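Local coordinates for protein ATP phosphoribosyltransferase (Thermotoga maritima, PDB 1O63) that probably catalyses the first step of histidine biosynthesis, condensing ATP with 5-phosphoribose 1-diphosphate to give N'-(5'-phosphoribosyl)-ATP, at residues L20-V25 and Q196-H201; Q115-S120 and I163-F168. All coordinates share one frame; numbering follows the deposited sequence.

How the interactions relate
Interactions 1 and 2 lie on opposite sides of the chain's centre, their own centres 34 Å apart and their nearest atoms about 18 Å from each other. They share no helix or strand. Interaction 1 packs the end of helix 13-23 against helix 185-204, and interaction 2 packs helix 111-121 against strand 161-176. Each is partly buried, but interaction 1 has an exposed lysine at its edge, while no touching residue of interaction 2 is exposed. Between 20-25 and 196-201 the side chains meet through aliphatic carbons, one methyl also resting on a backbone carbonyl oxygen; 115-120 and 163-168 join through a tyrosine that uses both its ring face and its hydroxyl.

Interaction 1 of 2, residues L20-V25 and Q196-H201; sequences LKKTGV and QEVIEH
Val198 presses both methyls against the last helical turn of 20-25. Its CG1 lies anti to the backbone N (chi1 165°) and meets Lys22 CB at 3.5 Å, a tight carbon contact. The other branch, CG2, rests 3.8 Å from Thr23 CG2 and also lies 3.6 Å from the carbonyl oxygen, Lys22 O. The Thr23 and Val198 side chains cross at about a right angle, the threonine offering its methyl while OG1 turns back to bond Leu20 O at 2.9 Å. That carbonyl is gripped from opposite faces of its plane by Thr23 OG1 and Val25 N. Gly24, with positive phi, completes a Schellman motif that ends the helix just beyond the contact.

Beyond this small apolar patch the contact opens to solvent. Lys22 runs on extended past CG at the exposed edge, and its NZ forms a salt bridge with Asp202, one turn beyond Val198.

On the buried side, Thr23 also touches Leu195 and Leu20 touches Phe191, both on helix 185-204, while Leu20 packs on Cys42 and Val25 on Ile40 of strand 40-45. The C-terminal helix thus lies beside the end of helix 13-23, which itself rests on the sheet.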
loop_
_atom_site.group_PDB
_atom_site.type_symbol
_atom_site.label_atom_id
_atom_site.label_comp_id
_atom_site.label_asym_id
_atom_site.label_seq_id
_atom_site.Cartn_x
_atom_site.Cartn_y
_atom_site.Cartn_z
ATOM N N LEU A 20 5.062 -10.575 23.027
ATOM C CA LEU A 20 4.126 -10.122 24.064
ATOM C C LEU A 20 3.551 -11.309 24.826
ATOM O O LEU A 20 3.303 -11.217 26.031
ATOM C CB LEU A 20 2.962 -9.369 23.390
ATOM C CG LEU A 20 3.348 -8.164 22.527
ATOM C CD1 LEU A 20 2.078 -7.426 22.094
ATOM C CD2 LEU A 20 4.267 -7.228 23.309
ATOM N N LYS A 21 3.217 -12.370 24.096
ATOM C CA LYS A 21 2.722 -13.602 24.722
ATOM C C LYS A 21 3.719 -14.094 25.757
ATOM O O LYS A 21 3.357 -14.262 26.928
ATOM C CB LYS A 21 2.425 -14.664 23.659
ATOM C CG LYS A 21 1.800 -15.939 24.218
ATOM C CD LYS A 21 1.878 -17.097 23.226
ATOM C CE LYS A 21 1.288 -18.366 23.840
ATOM N NZ LYS A 21 1.509 -19.563 22.979
ATOM N N LYS A 22 5.026 -14.079 25.450
ATOM C CA LYS A 22 6.010 -14.519 26.438
ATOM C C LYS A 22 6.308 -13.521 27.536
ATOM O O LYS A 22 6.925 -13.915 28.544
ATOM C CB LYS A 22 7.322 -14.960 25.787
ATOM C CG LYS A 22 7.084 -16.007 24.676
ATOM C CD LYS A 22 8.419 -16.338 24.044
ATOM C CE LYS A 22 8.354 -17.510 23.090
ATOM N NZ LYS A 22 9.683 -17.662 22.397
ATOM N N THR A 23 5.942 -12.246 27.408
ATOM C CA THR A 23 6.125 -11.300 28.485
ATOM C C THR A 23 5.013 -11.417 29.531
ATOM O O THR A 23 5.180 -10.934 30.654
ATOM C CB THR A 23 6.215 -9.828 28.044
ATOM O OG1 THR A 23 4.906 -9.373 27.678
ATOM C CG2 THR A 23 7.174 -9.677 26.874
ATOM N N GLY A 24 3.951 -12.142 29.223
ATOM C CA GLY A 24 2.838 -12.359 30.120
ATOM C C GLY A 24 1.527 -11.755 29.661
ATOM O O GLY A 24 0.487 -11.939 30.303
ATOM N N VAL A 25 1.499 -11.101 28.479
ATOM C CA VAL A 25 0.241 -10.495 28.042
ATOM C C VAL A 25 -0.813 -11.538 27.687
ATOM O O VAL A 25 -0.571 -12.461 26.926
ATOM C CB VAL A 25 0.439 -9.554 26.846
ATOM C CG1 VAL A 25 -0.887 -8.889 26.478
ATOM C CG2 VAL A 25 1.504 -8.518 27.101
ATOM N N GLN A 196 12.654 -6.782 26.651
ATOM C CA GLN A 196 14.017 -7.048 26.169
ATOM C C GLN A 196 14.526 -8.404 26.656
ATOM O O GLN A 196 15.182 -9.142 25.905
ATOM C CB GLN A 196 14.970 -5.926 26.548
ATOM C CG GLN A 196 16.352 -5.972 25.899
ATOM C CD GLN A 196 17.185 -4.755 26.239
ATOM O OE1 GLN A 196 16.791 -3.954 27.096
ATOM N NE2 GLN A 196 18.349 -4.584 25.626
ATOM N N GLU A 197 14.263 -8.754 27.921
ATOM C CA GLU A 197 14.641 -10.071 28.435
ATOM C C GLU A 197 14.064 -11.188 27.541
ATOM O O GLU A 197 14.759 -12.085 27.109
ATOM C CB GLU A 197 14.032 -10.299 29.832
ATOM C CG GLU A 197 14.886 -9.951 30.998
ATOM C CD GLU A 197 14.348 -10.393 32.349
ATOM O OE1 GLU A 197 15.153 -10.457 33.300
ATOM O OE2 GLU A 197 13.139 -10.659 32.491
ATOM N N VAL A 198 12.764 -11.118 27.324
ATOM C CA VAL A 198 12.049 -12.117 26.515
ATOM C C VAL A 198 12.597 -12.134 25.096
ATOM O O VAL A 198 12.988 -13.165 24.536
ATOM C CB VAL A 198 10.546 -11.774 26.519
ATOM C CG1 VAL A 198 9.775 -12.497 25.438
ATOM C CG2 VAL A 198 9.951 -12.044 27.902
ATOM N N ILE A 199 12.672 -10.941 24.500
ATOM C CA ILE A 199 13.115 -10.828 23.105
ATOM C C ILE A 199 14.517 -11.334 22.893
ATOM O O ILE A 199 14.848 -11.999 21.900
ATOM C CB ILE A 199 12.959 -9.376 22.618
ATOM C CG1 ILE A 199 11.460 -9.101 22.399
ATOM C CG2 ILE A 199 13.765 -9.145 21.355
ATOM C CD1 ILE A 199 11.152 -7.643 22.077
ATOM N N GLU A 200 15.419 -11.001 23.806
ATOM C CA GLU A 200 16.802 -11.472 23.722
ATOM C C GLU A 200 16.855 -12.992 23.695
ATOM O O GLU A 200 17.509 -13.597 22.838
ATOM C CB GLU A 200 17.571 -10.938 24.945
ATOM C CG GLU A 200 19.058 -10.794 24.674
ATOM C CD GLU A 200 19.597 -9.454 25.160
ATOM O OE1 GLU A 200 19.746 -9.297 26.388
ATOM O OE2 GLU A 200 19.831 -8.568 24.318
ATOM N N HIS A 201 16.154 -13.615 24.654
ATOM C CA HIS A 201 16.156 -15.071 24.726
ATOM C C HIS A 201 15.573 -15.683 23.457
ATOM O O HIS A 201 16.151 -16.607 22.888
ATOM C CB HIS A 201 15.401 -15.581 25.960
ATOM C CG HIS A 201 15.530 -17.071 26.112
ATOM N ND1 HIS A 201 16.719 -17.666 26.510
ATOM C CD2 HIS A 201 14.662 -18.071 25.874
ATOM C CE1 HIS A 201 16.554 -18.980 26.531
ATOM N NE2 HIS A 201 15.322 -19.252 26.146
#

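Interaction 2 of 2, residues Q115-S120 and I163-F168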
loop_
_atom_site.group_PDB
_atom_site.type_symbol
_atom_site.label_atom_id
_atom_site.label_comp_id
_atom_site.label_asym_id
_atom_site.label_seq_id
_atom_site.Cartn_x
_atom_site.Cartn_y
_atom_site.Cartn_z
ATOM N N GLN A 115 16.048 6.930 -3.304
ATOM C CA GLN A 115 16.705 8.224 -3.552
ATOM C C GLN A 115 17.985 8.328 -2.735
ATOM O O GLN A 115 19.024 8.764 -3.255
ATOM C CB GLN A 115 15.755 9.371 -3.230
ATOM C CG GLN A 115 16.442 10.746 -3.162
ATOM C CD GLN A 115 16.853 11.220 -4.539
ATOM O OE1 GLN A 115 16.320 10.741 -5.545
ATOM N NE2 GLN A 115 17.792 12.154 -4.614
ATOM N N ARG A 116 17.955 7.881 -1.472
ATOM C CA ARG A 116 19.157 7.922 -0.631
ATOM C C ARG A 116 20.265 7.056 -1.220
ATOM O O ARG A 116 21.461 7.367 -1.134
ATOM C CB ARG A 116 18.822 7.463 0.787
ATOM C CG ARG A 116 19.859 7.774 1.843
ATOM C CD ARG A 116 19.353 7.460 3.257
ATOM N NE ARG A 116 18.180 8.261 3.552
ATOM C CZ ARG A 116 16.945 7.827 3.767
ATOM N NH1 ARG A 116 16.685 6.525 3.773
ATOM N NH2 ARG A 116 15.990 8.724 3.995
ATOM N N TYR A 117 19.882 5.899 -1.759
ATOM C CA TYR A 117 20.832 4.997 -2.389
ATOM C C TYR A 117 21.476 5.670 -3.584
ATOM O O TYR A 117 22.710 5.859 -3.607
ATOM C CB TYR A 117 20.174 3.655 -2.731
ATOM C CG TYR A 117 21.159 2.686 -3.368
ATOM C CD1 TYR A 117 21.154 2.476 -4.739
ATOM C CD2 TYR A 117 22.143 2.076 -2.586
ATOM C CE1 TYR A 117 22.086 1.629 -5.325
ATOM C CE2 TYR A 117 23.065 1.225 -3.155
ATOM C CZ TYR A 117 23.019 1.003 -4.525
ATOM O OH TYR A 117 23.938 0.147 -5.111
ATOM N N CYS A 118 20.684 6.235 -4.487
ATOM C CA CYS A 118 21.223 6.948 -5.647
ATOM C C CYS A 118 22.220 8.048 -5.248
ATOM O O CYS A 118 23.362 8.061 -5.742
ATOM C CB CYS A 118 20.124 7.493 -6.527
ATOM S SG CYS A 118 19.063 6.212 -7.307
ATOM N N GLU A 119 21.908 8.850 -4.249
ATOM C CA GLU A 119 22.801 9.908 -3.772
ATOM C C GLU A 119 24.115 9.373 -3.257
ATOM O O GLU A 119 25.189 9.918 -3.546
ATOM C CB GLU A 119 22.154 10.715 -2.628
ATOM C CG GLU A 119 21.057 11.627 -3.174
ATOM C CD GLU A 119 20.049 11.969 -2.102
ATOM O OE1 GLU A 119 20.348 11.714 -0.919
ATOM O OE2 GLU A 119 18.972 12.468 -2.459
ATOM N N SER A 120 24.060 8.241 -2.579
ATOM C CA SER A 120 25.249 7.581 -2.074
ATOM C C SER A 120 26.103 7.067 -3.231
ATOM O O SER A 120 27.284 6.755 -3.039
ATOM C CB SER A 120 24.886 6.449 -1.118
ATOM O OG SER A 120 24.690 5.234 -1.821
ATOM N N ILE A 163 20.681 -9.989 -7.928
ATOM C CA ILE A 163 20.954 -9.026 -6.866
ATOM C C ILE A 163 22.247 -8.281 -7.158
ATOM O O ILE A 163 23.340 -8.849 -7.176
ATOM C CB ILE A 163 21.039 -9.714 -5.488
ATOM C CG1 ILE A 163 19.661 -10.227 -5.062
ATOM C CG2 ILE A 163 21.598 -8.729 -4.473
ATOM C CD1 ILE A 163 19.697 -11.141 -3.836
ATOM N N LEU A 164 22.132 -6.984 -7.451
ATOM C CA LEU A 164 23.293 -6.183 -7.796
ATOM C C LEU A 164 23.959 -5.555 -6.582
ATOM O O LEU A 164 25.124 -5.149 -6.688
ATOM C CB LEU A 164 22.902 -5.066 -8.786
ATOM C CG LEU A 164 22.013 -5.538 -9.953
ATOM C CD1 LEU A 164 21.698 -4.371 -10.882
ATOM C CD2 LEU A 164 22.665 -6.669 -10.716
ATOM N N ASP A 165 23.216 -5.381 -5.479
ATOM C CA ASP A 165 23.790 -4.759 -4.295
ATOM C C ASP A 165 22.840 -4.958 -3.096
ATOM O O ASP A 165 21.618 -4.899 -3.229
ATOM C CB ASP A 165 24.028 -3.272 -4.514
ATOM C CG ASP A 165 25.043 -2.617 -3.603
ATOM O OD1 ASP A 165 25.799 -3.326 -2.901
ATOM O OD2 ASP A 165 25.130 -1.352 -3.595
ATOM N N GLU A 166 23.459 -5.105 -1.930
ATOM C CA GLU A 166 22.687 -5.247 -0.684
ATOM C C GLU A 166 22.599 -3.866 -0.049
ATOM O O GLU A 166 23.641 -3.247 0.195
ATOM C CB GLU A 166 23.425 -6.220 0.233
ATOM C CG GLU A 166 23.722 -7.580 -0.378
ATOM C CD GLU A 166 22.594 -8.576 -0.146
ATOM O OE1 GLU A 166 22.573 -9.643 -0.786
ATOM O OE2 GLU A 166 21.714 -8.269 0.691
ATOM N N ILE A 167 21.406 -3.302 0.123
ATOM C CA ILE A 167 21.374 -1.906 0.639
ATOM C C ILE A 167 21.339 -1.891 2.154
ATOM O O ILE A 167 21.902 -1.021 2.800
ATOM C CB ILE A 167 20.203 -1.128 0.035
ATOM C CG1 ILE A 167 20.308 -1.139 -1.503
ATOM C CG2 ILE A 167 20.205 0.302 0.571
ATOM C CD1 ILE A 167 19.125 -0.549 -2.222
ATOM N N PHE A 168 20.531 -2.769 2.759
ATOM C CA PHE A 168 20.507 -2.881 4.203
ATOM C C PHE A 168 19.736 -4.130 4.590
ATOM O O PHE A 168 18.839 -4.608 3.854
ATOM C CB PHE A 168 20.001 -1.687 4.985
ATOM C CG PHE A 168 18.641 -1.184 4.652
ATOM C CD1 PHE A 168 17.507 -1.809 5.155
ATOM C CD2 PHE A 168 18.474 -0.071 3.840
ATOM C CE1 PHE A 168 16.246 -1.331 4.848
ATOM C CE2 PHE A 168 17.218 0.398 3.509
ATOM C CZ PHE A 168 16.091 -0.237 4.021
#
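Tyr117 reaches from its helix to the strand and meets it in two ways. Its hydroxyl donates a hydrogen bond to Asp165 OD2, the modelled 2.4 Å between Tyr117 OH and Asp165 OD2 being too short to be taken at face value, with the carboxylate oxygen at the ring edge and in the ring plane. Ring and carboxylate planes are turned 61° apart. Over one face, Ile167 CD1 makes a CH-pi contact 4.2 Å from the Tyr117 ring centroid, displaced toward the rim, while Ile167 CG1 lies 3.9 Å from Tyr117 CD2. The ring stands out from the helix because CG is anti to the backbone N (chi1 -179°). A leucine at Tyr117 would probably leave Asp165 OD2 without its hydroxyl donor and Ile167 CD1 without an aromatic face to pack on.

This is helix-on-sheet packing within the lobe formed around strands 81-94, 145-150, 104-108 and 125-129, part of a fold related to the periplasmic binding proteins. Strand 161-176 pairs antiparallel with 81-94 and carries two classic beta bulges here: Leu164 and Asp165 face Leu91, and Ile167 and Phe168 face Met89. Asp165 and Ile167 both project toward the helix. The other carboxylate oxygen, Asp165 OD1, takes a weak bond from Glu166 N at 3.1 Å.

Farther out, Leu91 touches the tyrosine side chain and Val147 touches Ile167. On the helix, Ser120 OG bonds Tyr117 O at 2.7 Å, in the carbonyl plane on a lone pair, and the Cys118-Cys125 disulfide ties the helix to strand 125-129.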